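Local coordinates for protein thermospermine synthase (Medicago truncatula, PDB 6BQ4) that probably catalyses the transfer of an aminopropyl group from decarboxylated S-adenosylmethionine to spermidine, giving thermospermine and methylthioadenosine, at residues Gly52-Gln57 with Asp132-Val137; Phe106-Gly111 with Asp176-Asp181; Asn162-Glu167 with Tyr192-Lys197. One frame throughout, in Å; residues are numbered along the deposited sequence.

Contact 1: residues Gly52-Gln57 with Asp132-Val137. With ADN (adenosine), chain C.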
loop_
_atom_site.group_PDB
_atom_site.type_symbol
_atom_site.label_atom_id
_atom_site.label_comp_id
_atom_site.label_asym_id
_atom_site.label_seq_id
_atom_site.Cartn_x
_atom_site.Cartn_y
_atom_site.Cartn_z
ATOM N N GLY A 52 8.197 21.579 9.729
ATOM C CA GLY A 52 8.119 22.648 10.687
ATOM C C GLY A 52 7.303 22.150 11.853
ATOM O O GLY A 52 6.780 21.031 11.826
ATOM N N ALA A 53 7.197 22.974 12.888
ATOM C CA ALA A 53 6.350 22.604 14.028
ATOM C C ALA A 53 6.062 23.815 14.849
ATOM O O ALA A 53 6.766 24.829 14.740
ATOM C CB ALA A 53 7.033 21.520 14.876
ATOM N N SER A 54 5.054 23.681 15.706
ATOM C CA SER A 54 4.632 24.744 16.633
ATOM C C SER A 54 4.079 24.095 17.888
ATOM O O SER A 54 3.888 22.872 17.911
ATOM C CB SER A 54 3.513 25.599 16.012
ATOM O OG SER A 54 2.244 24.916 16.033
ATOM N N GLN A 55 3.712 24.904 18.880
ATOM C CA GLN A 55 2.986 24.366 20.042
ATOM C C GLN A 55 1.661 23.694 19.673
ATOM O O GLN A 55 1.171 22.883 20.424
ATOM C CB GLN A 55 2.772 25.420 21.136
ATOM C CG GLN A 55 1.937 26.630 20.744
ATOM C CD GLN A 55 1.899 27.687 21.836
ATOM O OE1 GLN A 55 2.683 28.638 21.816
ATOM N NE2 GLN A 55 1.016 27.512 22.805
ATOM N N TYR A 56 1.105 24.001 18.507
ATOM C CA TYR A 56 -0.224 23.537 18.135
ATOM C C TYR A 56 -0.228 22.348 17.185
ATOM O O TYR A 56 -1.168 21.567 17.232
ATOM C CB TYR A 56 -1.047 24.677 17.537
ATOM C CG TYR A 56 -1.201 25.884 18.446
ATOM C CD1 TYR A 56 -2.039 25.841 19.582
ATOM C CD2 TYR A 56 -0.509 27.061 18.185
ATOM C CE1 TYR A 56 -2.189 26.949 20.408
ATOM C CE2 TYR A 56 -0.642 28.175 19.012
ATOM C CZ TYR A 56 -1.481 28.116 20.118
ATOM O OH TYR A 56 -1.585 29.233 20.905
ATOM N N GLN A 57 0.781 22.205 16.321
ATOM C CA GLN A 57 0.702 21.185 15.278
ATOM C C GLN A 57 2.043 20.923 14.571
ATOM O O GLN A 57 2.963 21.714 14.612
ATOM C CB GLN A 57 -0.457 21.520 14.260
ATOM C CG GLN A 57 -0.412 22.933 13.645
ATOM C CD GLN A 57 -1.778 23.616 13.466
ATOM O OE1 GLN A 57 -2.778 22.966 13.122
ATOM N NE2 GLN A 57 -1.813 24.968 13.674
ATOM N N ASP A 132 -4.700 34.412 12.903
ATOM C CA ASP A 132 -4.364 32.974 13.082
ATOM C C ASP A 132 -3.615 32.803 14.388
ATOM O O ASP A 132 -2.689 33.558 14.671
ATOM C CB ASP A 132 -3.493 32.458 11.926
ATOM C CG ASP A 132 -3.589 30.938 11.757
ATOM O OD1 ASP A 132 -3.134 30.213 12.675
ATOM O OD2 ASP A 132 -4.143 30.482 10.728
ATOM N N ILE A 133 -3.995 31.799 15.146
ATOM C CA ILE A 133 -3.422 31.537 16.448
ATOM C C ILE A 133 -1.977 30.995 16.415
ATOM O O ILE A 133 -1.260 31.019 17.438
ATOM C CB ILE A 133 -4.330 30.563 17.221
ATOM C CG1 ILE A 133 -4.022 30.603 18.712
ATOM C CG2 ILE A 133 -4.248 29.144 16.671
ATOM C CD1 ILE A 133 -4.825 29.590 19.505
ATOM N N ASP A 134 -1.541 30.502 15.251
ATOM C CA ASP A 134 -0.239 29.854 15.131
ATOM C C ASP A 134 0.751 30.590 14.239
ATOM O O ASP A 134 0.753 30.446 13.002
ATOM C CB ASP A 134 -0.492 28.432 14.620
ATOM C CG ASP A 134 0.741 27.528 14.701
ATOM O OD1 ASP A 134 1.886 28.067 14.838
ATOM O OD2 ASP A 134 0.553 26.296 14.623
ATOM N N GLU A 135 1.652 31.344 14.856
ATOM C CA GLU A 135 2.636 32.114 14.087
ATOM C C GLU A 135 3.531 31.275 13.184
ATOM O O GLU A 135 3.952 31.712 12.085
ATOM C CB GLU A 135 3.496 32.979 15.027
ATOM C CG GLU A 135 4.208 34.068 14.291
ATOM C CD GLU A 135 4.970 35.016 15.216
ATOM O OE1 GLU A 135 5.329 34.596 16.372
ATOM O OE2 GLU A 135 5.200 36.178 14.793
ATOM N N GLU A 136 3.858 30.089 13.652
ATOM C CA GLU A 136 4.656 29.155 12.880
ATOM C C GLU A 136 3.995 28.700 11.600
ATOM O O GLU A 136 4.686 28.490 10.586
ATOM C CB GLU A 136 5.009 27.924 13.707
ATOM C CG GLU A 136 5.897 28.199 14.920
ATOM C CD GLU A 136 7.245 28.856 14.573
ATOM O OE1 GLU A 136 7.645 28.863 13.377
ATOM O OE2 GLU A 136 7.903 29.342 15.490
ATOM N N VAL A 137 2.681 28.521 11.628
ATOM C CA VAL A 137 1.999 28.182 10.383
ATOM C C VAL A 137 2.107 29.324 9.398
ATOM O O VAL A 137 2.420 29.107 8.197
ATOM C CB VAL A 137 0.543 27.742 10.601
ATOM C CG1 VAL A 137 -0.214 27.646 9.279
ATOM C CG2 VAL A 137 0.503 26.387 11.326
HETATM O "O5'" ADN C . -6.780 25.044 11.133
HETATM C "C5'" ADN C . -6.795 26.042 10.151
HETATM C "C4'" ADN C . -6.121 27.265 10.714
HETATM O "O4'" ADN C . -6.824 27.751 11.827
HETATM C "C3'" ADN C . -4.746 26.938 11.213
HETATM O "O3'" ADN C . -3.872 27.796 10.526
HETATM C "C2'" ADN C . -4.823 27.237 12.685
HETATM O "O2'" ADN C . -3.634 27.795 13.144
HETATM C "C1'" ADN C . -5.928 28.240 12.767
HETATM N N9 ADN C . -6.617 28.277 14.054
HETATM C C8 ADN C . -6.948 27.279 14.843
HETATM N N7 ADN C . -7.577 27.701 15.936
HETATM C C5 ADN C . -7.671 29.006 15.829
HETATM C C6 ADN C . -8.201 30.103 16.619
HETATM N N6 ADN C . -8.810 29.859 17.769
HETATM N N1 ADN C . -8.069 31.342 16.159
HETATM C C2 ADN C . -7.474 31.605 15.016
HETATM N N3 ADN C . -6.970 30.663 14.243
HETATM C C4 ADN C . -7.032 29.381 14.594
HETATM O O HOH W 1 -1.568 32.206 19.914
#

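Contact 2: residues Phe106-Gly111 with Asp176-Asp181. With ADN (adenosine), chain C.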
loop_
_atom_site.group_PDB
_atom_site.type_symbol
_atom_site.label_atom_id
_atom_site.label_comp_id
_atom_site.label_asym_id
_atom_site.label_seq_id
_atom_site.Cartn_x
_atom_site.Cartn_y
_atom_site.Cartn_z
ATOM N N PHE A 106 -12.311 40.385 7.982
ATOM C CA PHE A 106 -11.555 39.728 9.002
ATOM C C PHE A 106 -11.580 38.219 8.740
ATOM O O PHE A 106 -12.685 37.629 8.591
ATOM C CB PHE A 106 -12.213 40.027 10.348
ATOM C CG PHE A 106 -11.455 39.503 11.544
ATOM C CD1 PHE A 106 -11.636 38.199 12.004
ATOM C CD2 PHE A 106 -10.626 40.346 12.282
ATOM C CE1 PHE A 106 -10.981 37.738 13.133
ATOM C CE2 PHE A 106 -9.969 39.903 13.434
ATOM C CZ PHE A 106 -10.152 38.603 13.872
ATOM N N ILE A 107 -10.396 37.602 8.753
ATOM C CA ILE A 107 -10.256 36.151 8.556
ATOM C C ILE A 107 -9.981 35.532 9.899
ATOM O O ILE A 107 -8.968 35.824 10.506
ATOM C CB ILE A 107 -9.103 35.743 7.623
ATOM C CG1 ILE A 107 -9.178 36.473 6.311
ATOM C CG2 ILE A 107 -9.184 34.238 7.327
ATOM C CD1 ILE A 107 -7.968 36.230 5.431
ATOM N N MET A 108 -10.837 34.609 10.323
ATOM C CA MET A 108 -10.513 33.727 11.442
ATOM C C MET A 108 -9.707 32.513 10.921
ATOM O O MET A 108 -10.241 31.594 10.230
ATOM C CB MET A 108 -11.786 33.229 12.147
ATOM C CG MET A 108 -12.779 34.320 12.531
ATOM S SD MET A 108 -14.121 33.665 13.549
ATOM C CE MET A 108 -14.920 32.507 12.490
ATOM N N GLY A 109 -8.411 32.484 11.261
ATOM C CA GLY A 109 -7.544 31.420 10.847
ATOM C C GLY A 109 -6.858 31.933 9.587
ATOM O O GLY A 109 -6.426 33.114 9.508
ATOM N N GLY A 110 -6.739 31.055 8.602
ATOM C CA GLY A 110 -6.221 31.489 7.308
ATOM C C GLY A 110 -4.733 31.687 7.200
ATOM O O GLY A 110 -4.280 32.338 6.255
ATOM N N GLY A 111 -3.961 31.103 8.127
ATOM C CA GLY A 111 -2.486 31.192 8.097
ATOM C C GLY A 111 -1.829 30.703 6.811
ATOM O O GLY A 111 -0.732 31.138 6.433
ATOM N N ASP A 176 -17.329 44.392 7.194
ATOM C CA ASP A 176 -18.330 44.072 6.177
ATOM C C ASP A 176 -18.472 42.581 5.982
ATOM O O ASP A 176 -19.597 42.120 5.763
ATOM C CB ASP A 176 -17.963 44.719 4.822
ATOM C CG ASP A 176 -18.012 46.236 4.866
ATOM O OD1 ASP A 176 -18.988 46.802 5.449
ATOM O OD2 ASP A 176 -17.084 46.844 4.338
ATOM N N VAL A 177 -17.335 41.849 6.007
ATOM C CA VAL A 177 -17.327 40.394 5.839
ATOM C C VAL A 177 -16.412 39.790 6.854
ATOM O O VAL A 177 -15.292 40.240 7.059
ATOM C CB VAL A 177 -16.939 39.925 4.412
ATOM C CG1 VAL A 177 -16.937 38.403 4.304
ATOM C CG2 VAL A 177 -17.909 40.500 3.383
ATOM N N ILE A 178 -16.899 38.772 7.526
ATOM C CA ILE A 178 -16.045 37.927 8.366
ATOM C C ILE A 178 -16.006 36.517 7.801
ATOM O O ILE A 178 -17.048 35.967 7.443
ATOM C CB ILE A 178 -16.496 37.942 9.846
ATOM C CG1 ILE A 178 -16.369 39.363 10.346
ATOM C CG2 ILE A 178 -15.650 36.947 10.648
ATOM C CD1 ILE A 178 -16.900 39.573 11.757
ATOM N N VAL A 179 -14.787 35.961 7.711
ATOM C CA VAL A 179 -14.531 34.672 7.058
ATOM C C VAL A 179 -13.956 33.671 8.056
ATOM O O VAL A 179 -12.896 33.916 8.666
ATOM C CB VAL A 179 -13.540 34.831 5.849
ATOM C CG1 VAL A 179 -13.267 33.480 5.185
ATOM C CG2 VAL A 179 -14.063 35.852 4.848
ATOM N N GLY A 180 -14.674 32.575 8.276
ATOM C CA GLY A 180 -14.164 31.416 9.019
ATOM C C GLY A 180 -13.351 30.419 8.166
ATOM O O GLY A 180 -13.926 29.678 7.349
ATOM N N ASP A 181 -12.024 30.399 8.370
ATOM C CA ASP A 181 -11.099 29.481 7.686
ATOM C C ASP A 181 -10.423 28.612 8.741
ATOM O O ASP A 181 -9.226 28.428 8.754
ATOM C CB ASP A 181 -10.120 30.300 6.858
ATOM C CG ASP A 181 -9.374 29.509 5.811
ATOM O OD1 ASP A 181 -9.769 28.335 5.533
ATOM O OD2 ASP A 181 -8.400 30.093 5.223
HETATM O "O5'" ADN C . -6.780 25.044 11.133
HETATM C "C5'" ADN C . -6.795 26.042 10.151
HETATM C "C4'" ADN C . -6.121 27.265 10.714
HETATM O "O4'" ADN C . -6.824 27.751 11.827
HETATM C "C3'" ADN C . -4.746 26.938 11.213
HETATM O "O3'" ADN C . -3.872 27.796 10.526
HETATM C "C2'" ADN C . -4.823 27.237 12.685
HETATM O "O2'" ADN C . -3.634 27.795 13.144
HETATM C "C1'" ADN C . -5.928 28.240 12.767
HETATM N N9 ADN C . -6.617 28.277 14.054
HETATM C C8 ADN C . -6.948 27.279 14.843
HETATM N N7 ADN C . -7.577 27.701 15.936
HETATM C C5 ADN C . -7.671 29.006 15.829
HETATM C C6 ADN C . -8.201 30.103 16.619
HETATM N N6 ADN C . -8.810 29.859 17.769
HETATM N N1 ADN C . -8.069 31.342 16.159
HETATM C C2 ADN C . -7.474 31.605 15.016
HETATM N N3 ADN C . -6.970 30.663 14.243
HETATM C C4 ADN C . -7.032 29.381 14.594
HETATM O O HOH W 2 -6.952 28.252 7.328
#

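Contact 3: residues Asn162-Glu167 with Tyr192-Lys197. With ADN (adenosine), chain C.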
loop_
_atom_site.group_PDB
_atom_site.type_symbol
_atom_site.label_atom_id
_atom_site.label_comp_id
_atom_site.label_asym_id
_atom_site.label_seq_id
_atom_site.Cartn_x
_atom_site.Cartn_y
_atom_site.Cartn_z
ATOM N N ASN A 162 -3.278 35.549 17.212
ATOM C CA ASN A 162 -4.107 35.450 18.399
ATOM C C ASN A 162 -5.248 34.492 18.104
ATOM O O ASN A 162 -5.552 34.201 16.933
ATOM C CB ASN A 162 -4.628 36.847 18.801
ATOM C CG ASN A 162 -5.272 36.880 20.192
ATOM O OD1 ASN A 162 -5.173 35.946 20.970
ATOM N ND2 ASN A 162 -5.982 37.950 20.463
ATOM N N ASP A 163 -5.808 33.923 19.153
ATOM C CA ASP A 163 -7.083 33.256 19.061
ATOM C C ASP A 163 -8.114 34.289 18.520
ATOM O O ASP A 163 -8.232 35.407 19.048
ATOM C CB ASP A 163 -7.479 32.728 20.432
ATOM C CG ASP A 163 -8.932 32.348 20.525
ATOM O OD1 ASP A 163 -9.537 31.987 19.503
ATOM O OD2 ASP A 163 -9.481 32.414 21.628
ATOM N N ALA A 164 -8.854 33.908 17.467
ATOM C CA ALA A 164 -9.777 34.859 16.795
ATOM C C ALA A 164 -10.926 35.252 17.699
ATOM O O ALA A 164 -11.476 36.338 17.536
ATOM C CB ALA A 164 -10.318 34.306 15.496
ATOM N N LYS A 165 -11.307 34.377 18.630
ATOM C CA LYS A 165 -12.409 34.676 19.560
ATOM C C LYS A 165 -11.982 35.841 20.465
ATOM O O LYS A 165 -12.686 36.831 20.591
ATOM C CB LYS A 165 -12.811 33.446 20.407
ATOM C CG LYS A 165 -13.788 33.772 21.574
ATOM C CD LYS A 165 -14.972 32.792 21.703
ATOM C CE LYS A 165 -14.942 31.916 22.954
ATOM N NZ LYS A 165 -15.102 32.688 24.213
ATOM N N ALA A 166 -10.799 35.699 21.043
ATOM C CA ALA A 166 -10.208 36.738 21.914
ATOM C C ALA A 166 -9.989 38.033 21.145
ATOM O O ALA A 166 -10.294 39.079 21.639
ATOM C CB ALA A 166 -8.904 36.232 22.492
ATOM N N GLU A 167 -9.453 37.943 19.923
ATOM C CA GLU A 167 -9.202 39.108 19.105
ATOM C C GLU A 167 -10.486 39.886 18.782
ATOM O O GLU A 167 -10.527 41.119 18.938
ATOM C CB GLU A 167 -8.490 38.712 17.804
ATOM C CG GLU A 167 -8.135 39.880 16.928
ATOM C CD GLU A 167 -7.080 40.812 17.559
ATOM O OE1 GLU A 167 -6.463 40.431 18.560
ATOM O OE2 GLU A 167 -6.803 41.863 16.986
ATOM N N TYR A 192 -13.558 24.489 18.310
ATOM C CA TYR A 192 -14.959 24.293 18.662
ATOM C C TYR A 192 -15.701 25.597 19.035
ATOM O O TYR A 192 -16.808 25.880 18.548
ATOM C CB TYR A 192 -15.083 23.284 19.814
ATOM C CG TYR A 192 -16.523 22.996 20.141
ATOM C CD1 TYR A 192 -17.257 22.094 19.381
ATOM C CD2 TYR A 192 -17.181 23.672 21.174
ATOM C CE1 TYR A 192 -18.591 21.840 19.647
ATOM C CE2 TYR A 192 -18.523 23.431 21.446
ATOM C CZ TYR A 192 -19.223 22.504 20.688
ATOM O OH TYR A 192 -20.559 22.247 20.941
ATOM N N LYS A 193 -15.075 26.402 19.894
ATOM C CA LYS A 193 -15.743 27.578 20.454
ATOM C C LYS A 193 -16.126 28.581 19.349
ATOM O O LYS A 193 -17.036 29.364 19.510
ATOM C CB LYS A 193 -14.858 28.303 21.490
ATOM C CG LYS A 193 -14.194 27.470 22.605
ATOM C CD LYS A 193 -12.923 28.172 23.133
ATOM C CE LYS A 193 -11.758 28.120 22.135
ATOM N NZ LYS A 193 -11.118 29.449 21.938
ATOM N N LEU A 194 -15.417 28.551 18.225
ATOM C CA LEU A 194 -15.693 29.440 17.093
ATOM C C LEU A 194 -16.848 28.977 16.151
ATOM O O LEU A 194 -17.066 29.568 15.067
ATOM C CB LEU A 194 -14.377 29.694 16.352
ATOM C CG LEU A 194 -13.342 30.408 17.234
ATOM C CD1 LEU A 194 -11.967 30.456 16.614
ATOM C CD2 LEU A 194 -13.776 31.829 17.433
ATOM N N TYR A 195 -17.602 27.971 16.587
ATOM C CA TYR A 195 -18.809 27.515 15.898
ATOM C C TYR A 195 -20.071 27.474 16.788
ATOM O O TYR A 195 -21.112 26.983 16.348
ATOM C CB TYR A 195 -18.574 26.136 15.300
ATOM C CG TYR A 195 -17.518 26.077 14.214
ATOM C CD1 TYR A 195 -16.170 25.877 14.547
ATOM C CD2 TYR A 195 -17.858 26.152 12.871
ATOM C CE1 TYR A 195 -15.195 25.780 13.586
ATOM C CE2 TYR A 195 -16.876 26.089 11.885
ATOM C CZ TYR A 195 -15.557 25.899 12.246
ATOM O OH TYR A 195 -14.597 25.797 11.289
ATOM N N THR A 196 -20.006 28.025 18.008
ATOM C CA THR A 196 -21.154 27.965 18.948
ATOM C C THR A 196 -22.135 29.108 18.706
ATOM O O THR A 196 -21.781 30.170 18.168
ATOM C CB THR A 196 -20.715 27.931 20.437
ATOM O OG1 THR A 196 -19.971 29.102 20.726
ATOM C CG2 THR A 196 -19.837 26.707 20.705
ATOM N N LYS A 197 -23.382 28.861 19.070
ATOM C CA LYS A 197 -24.434 29.883 18.999
ATOM C C LYS A 197 -24.045 31.148 19.729
ATOM O O LYS A 197 -24.242 32.241 19.215
ATOM C CB LYS A 197 -25.734 29.340 19.575
ATOM C CG LYS A 197 -26.905 30.315 19.599
ATOM C CD LYS A 197 -28.090 29.643 20.291
ATOM C CE LYS A 197 -29.392 30.384 20.047
ATOM N NZ LYS A 197 -29.443 31.692 20.738
HETATM O "O5'" ADN C . -6.780 25.044 11.133
HETATM C "C5'" ADN C . -6.795 26.042 10.151
HETATM C "C4'" ADN C . -6.121 27.265 10.714
HETATM O "O4'" ADN C . -6.824 27.751 11.827
HETATM C "C3'" ADN C . -4.746 26.938 11.213
HETATM O "O3'" ADN C . -3.872 27.796 10.526
HETATM C "C2'" ADN C . -4.823 27.237 12.685
HETATM O "O2'" ADN C . -3.634 27.795 13.144
HETATM C "C1'" ADN C . -5.928 28.240 12.767
HETATM N N9 ADN C . -6.617 28.277 14.054
HETATM C C8 ADN C . -6.948 27.279 14.843
HETATM N N7 ADN C . -7.577 27.701 15.936
HETATM C C5 ADN C . -7.671 29.006 15.829
HETATM C C6 ADN C . -8.201 30.103 16.619
HETATM N N6 ADN C . -8.810 29.859 17.769
HETATM N N1 ADN C . -8.069 31.342 16.159
HETATM C C2 ADN C . -7.474 31.605 15.016
HETATM N N3 ADN C . -6.970 30.663 14.243
HETATM C C4 ADN C . -7.032 29.381 14.594
#

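Contact 1: residues Gly52-Gln57 with Asp132-Val137
Ser54 and Glu136 bring the two backbones closest, 5.8 Å between their CA atoms, where the chain leaving strand 39-53 turns over the start of helix 135-144. Ser54 OG accepts from Tyr56 N and Gln57 N, an ST turn and ST motif. The same OG donates to Asp134 OD2 at 2.6 Å, on the syn side but 30° out of the carboxylate plane. Gln57 NE2 takes the anti lone pair of Asp134 OD2 at 2.9 Å, amide and carboxylate almost coplanar. Asp134 CG is anti to the backbone N (chi1 -169°), which sends the carboxylate toward both donors; OD1 N-caps the helix through weak bonds from Glu136 N and Val137 N. Ile133 CD1 meets Tyr56 CZ at 3.7 Å, while Ile133 CG2 packs over an adenine face, 3.5 Å from adenosine C5. A water joins Tyr56 OH to Ile133 O. Asp132 OD1 accepts from adenosine O2' at 2.5 Å, Asp132 OD2 from O3', and Gln57 NE2 adds a weak bond to O2'. Two donors on one oxygen and a helix start at the other would be expected to stabilise Asp134 as the anion, probably keeping the Gln57 amide turned so that NE2 can also reach O2'.

Contact 2: residues Phe106-Gly111 with Asp176-Asp181
Phe106 and Ile178 begin a run of parallel pairing between neighbouring strands of the mixed sheet, with four backbone hydrogen bonds alternating along it. Phe106 N reaches Val177 O, Val179 N returns to Phe106 O, Met108 N meets Val179 O at 2.7 Å, and Asp181 N closes the run on Met108 O at 2.8 Å. Side chains alternate across the sheet. On one face Met108 extends from the backbone and then bends at its thioether (chi3 -63°), laying CE 3.7 Å from Gly180 CA; Met108 CG lies 4.3 Å from Ile178 CG2. Helix 197-204 covers this side through Phe199 and Leu204. Ile107 and Val179 occupy the other face, beneath Thr115 of helix 114-119. Beyond Met108 the chain swings away through glycines: a CB on Gly109 would collide with Asp181 O, and one on Gly110 with Ile107 CG2. Asp181 OD2 lies 3.3 Å from Gly110 CA, and Gly109 CA 3.5 Å from adenosine N3. A water receives a weak bond from Gly110 N and donates to Asp181 O. The glycines after strand 104-107 are consistent with the glycine-rich turn of the Rossmann-like fold shared with AdoMet-dependent methyltransferases. In the second shell, Tyr87 OH bonds to Asp181 OD1 and Thr115 OG1 to OD2, fixing the rotation of the carboxylate. Strand pairing and second-shell hydroxyls together set the position of Asp181, the predicted proton acceptor, beside the nucleoside.

Contact 3: residues Asn162-Glu167 with Tyr192-Lys197
The adenine pocket is bordered here by the start of helix 164-170 and the loop leading into helix 197-204, with Asp163 and Lys193 joined by a long salt bridge, OD2 to NZ at 3.4 Å. Asp163 OD1 faces the base and accepts from adenosine N6 at 2.8 Å, while Ala164 N donates to N1 at 3.0 Å. Together they read the Watson-Crick edge of adenine, one acceptor and one donor. Asp163 is also the N-cap of the helix: with CG anti to the backbone N (chi1 165°), OD1 receives Lys165 N from above the carboxylate plane. This joining of base recognition to a helix start lies just past strand 157-161 of the Rossmann-like sheet. An asparagine here would probably cost Lys193 this charge partner and could leave the amide free to turn its nitrogen toward N6, setting two donors against each other. Leu194 uses its two methyls differently: CD1 lies over the adenine face, 3.4 Å from adenosine N6, and CD2 packs at 3.5 Å against Lys165 CB. Lys165 crosses Lys193 at about a right angle, its CE 3.9 Å from Lys193 CB, and Phe199 of helix 197-204 touches both Lys165 and Leu194.

Contact 2 is the buried core of the set, a parallel strand pair held by backbone bonds and apolar side chains; contacts 1 and 3 are partly buried and rely on side-chain carboxylates at helix starts. All three touch the same adenosine, at different parts of it: contact 1 at the ribose and one face of the adenine, contact 3 at its Watson-Crick edge and the other face, contact 2 near N3 through Gly109. Contact 1 alone joins the N-terminal region to the Rossmann-like part, whereas contacts 2 and 3 lie wholly within the latter. They also touch directly: Asp132 OD2 probably bonds to Gly111 N, Asp132 O to Asn162 N, and Met108 packs on Ala164.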